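Local atomic coordinates of mitochondrial RNA-binding protein 1 (Trypanosoma brucei, PDB entry 2GIA), a protein that forms a complex with its partner MRP2 that binds guide RNA and acts as an RNA matchmaker in trypanosome RNA editing. Residues L143-F147 with G148-H152. Sequence-based numbering, arbitrary orientation.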
ATOM      1  N   LEU B 143       0.766   9.634   2.335  1.00 16.97           N
ATOM      2  CA  LEU B 143       1.579   9.912   1.157  1.00 16.79           C
ATOM      3  C   LEU B 143       0.961   9.170  -0.058  1.00 19.89           C
ATOM      4  O   LEU B 143       0.822   9.732  -1.159  1.00 16.39           O
ATOM      5  CB  LEU B 143       3.032   9.435   1.371  1.00 13.55           C
ATOM      6  CG  LEU B 143       3.971   9.604   0.152  1.00 17.82           C
ATOM      7  CD1 LEU B 143       4.082  11.077  -0.278  1.00 18.52           C
ATOM      8  CD2 LEU B 143       5.342   9.136   0.525  1.00 19.74           C
ATOM      9  N   ASP B 144       0.552   7.917   0.132  1.00 16.21           N
ATOM     10  CA  ASP B 144      -0.034   7.206  -1.024  1.00 20.06           C
ATOM     11  C   ASP B 144      -1.329   7.851  -1.564  1.00 18.98           C
ATOM     12  O   ASP B 144      -1.569   7.895  -2.783  1.00 17.79           O
ATOM     13  CB  ASP B 144      -0.319   5.745  -0.651  1.00 16.42           C
ATOM     14  CG  ASP B 144       0.938   4.899  -0.618  1.00 23.96           C
ATOM     15  OD1 ASP B 144       2.019   5.450  -0.912  1.00 23.16           O
ATOM     16  OD2 ASP B 144       0.858   3.686  -0.307  1.00 23.52           O
ATOM     17  N   GLU B 145      -2.173   8.359  -0.668  1.00 16.89           N
ATOM     18  CA  GLU B 145      -3.445   8.976  -1.071  1.00 14.83           C
ATOM     19  C   GLU B 145      -3.288  10.439  -1.469  1.00 18.49           C
ATOM     20  O   GLU B 145      -4.231  11.053  -1.928  1.00 19.08           O
ATOM     21  CB  GLU B 145      -4.458   8.923   0.098  1.00 15.85           C
ATOM     22  CG  GLU B 145      -4.899   7.480   0.530  1.00 16.01           C
ATOM     23  CD  GLU B 145      -5.648   6.684  -0.524  1.00 21.91           C
ATOM     24  OE1 GLU B 145      -6.327   7.270  -1.402  1.00 20.87           O
ATOM     25  OE2 GLU B 145      -5.584   5.427  -0.446  1.00 24.43           O
ATOM     26  N   SER B 146      -2.099  10.989  -1.298  1.00 13.56           N
ATOM     27  CA  SER B 146      -1.888  12.419  -1.519  1.00 17.34           C
ATOM     28  C   SER B 146      -1.880  12.891  -2.968  1.00 25.78           C
ATOM     29  O   SER B 146      -1.940  14.088  -3.246  1.00 21.42           O
ATOM     30  CB  SER B 146      -0.574  12.853  -0.861  1.00 15.75           C
ATOM     31  OG  SER B 146       0.555  12.359  -1.578  1.00 20.43           O
ATOM     32  N   PHE B 147      -1.797  11.964  -3.897  1.00 15.95           N
ATOM     33  CA  PHE B 147      -1.731  12.370  -5.296  1.00 22.90           C
ATOM     34  C   PHE B 147      -3.097  12.584  -5.927  1.00 22.78           C
ATOM     35  O   PHE B 147      -3.205  13.270  -6.965  1.00 23.91           O
ATOM     36  CB  PHE B 147      -0.939  11.307  -6.091  1.00 15.44           C
ATOM     37  CG  PHE B 147       0.395  10.983  -5.474  1.00 26.09           C
ATOM     38  CD1 PHE B 147       1.415  11.937  -5.460  1.00 15.09           C
ATOM     39  CD2 PHE B 147       0.624   9.729  -4.894  1.00 20.21           C
ATOM     40  CE1 PHE B 147       2.638  11.646  -4.887  1.00 16.85           C
ATOM     41  CE2 PHE B 147       1.839   9.425  -4.314  1.00 20.47           C
ATOM     42  CZ  PHE B 147       2.861  10.395  -4.313  1.00 22.31           C
ATOM     43  N   GLY B 148      -4.124  11.994  -5.322  1.00 19.69           N
ATOM     44  CA  GLY B 148      -5.478  12.135  -5.842  1.00 21.24           C
ATOM     45  C   GLY B 148      -6.023  11.015  -6.703  1.00 20.86           C
ATOM     46  O   GLY B 148      -7.110  11.139  -7.290  1.00 20.84           O
ATOM     47  N   PHE B 149      -5.313   9.892  -6.771  1.00 22.55           N
ATOM     48  CA  PHE B 149      -5.795   8.776  -7.607  1.00 21.54           C
ATOM     49  C   PHE B 149      -7.188   8.291  -7.253  1.00 27.41           C
ATOM     50  O   PHE B 149      -8.029   8.119  -8.147  1.00 21.29           O
ATOM     51  CB  PHE B 149      -4.848   7.559  -7.531  1.00 18.68           C
ATOM     52  CG  PHE B 149      -3.560   7.738  -8.328  1.00 21.54           C
ATOM     53  CD1 PHE B 149      -3.519   7.410  -9.684  1.00 20.94           C
ATOM     54  CD2 PHE B 149      -2.417   8.277  -7.724  1.00 17.63           C
ATOM     55  CE1 PHE B 149      -2.350   7.623 -10.428  1.00 17.51           C
ATOM     56  CE2 PHE B 149      -1.236   8.493  -8.452  1.00 18.13           C
ATOM     57  CZ  PHE B 149      -1.217   8.159  -9.813  1.00 18.56           C
ATOM     58  N   ARG B 150      -7.447   8.082  -5.959  1.00 19.27           N
ATOM     59  CA  ARG B 150      -8.736   7.500  -5.578  1.00 24.51           C
ATOM     60  C   ARG B 150      -9.901   8.404  -5.961  1.00 24.96           C
ATOM     61  O   ARG B 150     -10.860   7.946  -6.583  1.00 27.53           O
ATOM     62  CB  ARG B 150      -8.761   7.155  -4.061  1.00 18.19           C
ATOM     63  CG  ARG B 150     -10.008   6.320  -3.618  1.00 26.09           C
ATOM     64  CD  ARG B 150     -10.031   6.148  -2.071  1.00 25.45           C
ATOM     65  NE  ARG B 150      -8.861   5.428  -1.579  1.00 22.95           N
ATOM     66  CZ  ARG B 150      -8.811   4.112  -1.334  1.00 29.28           C
ATOM     67  NH1 ARG B 150      -9.875   3.322  -1.528  1.00 25.97           N
ATOM     68  NH2 ARG B 150      -7.693   3.575  -0.872  1.00 25.24           N
ATOM     69  N   GLN B 151      -9.802   9.683  -5.633  1.00 27.16           N
ATOM     70  CA  GLN B 151     -10.866  10.635  -5.970  1.00 34.15           C
ATOM     71  C   GLN B 151     -10.981  10.859  -7.479  1.00 36.34           C
ATOM     72  O   GLN B 151     -12.083  11.072  -8.002  1.00 35.89           O
ATOM     73  CB  GLN B 151     -10.644  11.987  -5.264  1.00 36.09           C
ATOM     74  CG  GLN B 151      -9.182  12.309  -4.881  1.00 58.64           C
ATOM     75  CD  GLN B 151      -8.645  11.446  -3.728  1.00 50.72           C
ATOM     76  OE1 GLN B 151      -9.337  11.232  -2.725  1.00 63.84           O
ATOM     77  NE2 GLN B 151      -7.408  10.969  -3.861  1.00 46.02           N
ATOM     78  N   HIS B 152      -9.859  10.802  -8.190  1.00 32.30           N
ATOM     79  CA  HIS B 152      -9.902  11.003  -9.637  1.00 36.84           C
ATOM     80  C   HIS B 152     -10.598   9.847 -10.355  1.00 42.78           C
ATOM     81  O   HIS B 152     -11.449  10.082 -11.211  1.00 39.16           O
ATOM     82  CB  HIS B 152      -8.504  11.136 -10.238  1.00 34.54           C
ATOM     83  CG  HIS B 152      -8.521  11.376 -11.714  1.00 31.26           C
ATOM     84  ND1 HIS B 152      -8.736  12.621 -12.263  1.00 41.67           N
ATOM     85  CD2 HIS B 152      -8.400  10.522 -12.757  1.00 41.85           C
ATOM     86  CE1 HIS B 152      -8.743  12.526 -13.580  1.00 36.11           C
ATOM     87  NE2 HIS B 152      -8.542  11.261 -13.907  1.00 43.58           N
TER
HETATM   88  O   HOH W   1      -3.290   9.118  -4.512  1.00 21.96           O
HETATM   89  O   HOH W   2      -5.808   8.602  -3.905  1.00 30.02           O
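Glu145 OE2 takes a nearly straight bond from Arg150 NH2 (2.8 Å, 171° at the hydrogen), on its syn side but tilted well out of the carboxylate plane, and a second one from His185 of one MRP2 subunit. Beside it, Arg150 NE reaches Glu145 OE1 at 3.1 Å, so the guanidinium holds the carboxylate side-on, one nitrogen to each oxygen. Both oxygens lie near the guanidinium plane, yet the two flat groups are turned 37° apart and NE meets OE1 from above the carboxylate plane. Arg150 leaves its helix with CG anti to the backbone N (chi1 -171°), and a bend at chi3 presents that NE edge to the glutamate. The salt bridge spans the turn between two consecutive helices at the C-terminal end of the modelled chain: a type I turn from Glu145 to Gly148 links helix 130-145 to the next, and Gly148, with positive phi, is the N-cap of helix 149-153. Water bridges the break too, one molecule donating to Asp144 O at 2.7 Å and accepting from Phe149 N, another linking Glu145 OE1 to Arg150 N. Phe147 CB rests against Phe149 CE2 at 3.7 Å, and both phenylalanine rings meet Phe179 of the other MRP2 subunit, the Phe147 ring edge-to-face.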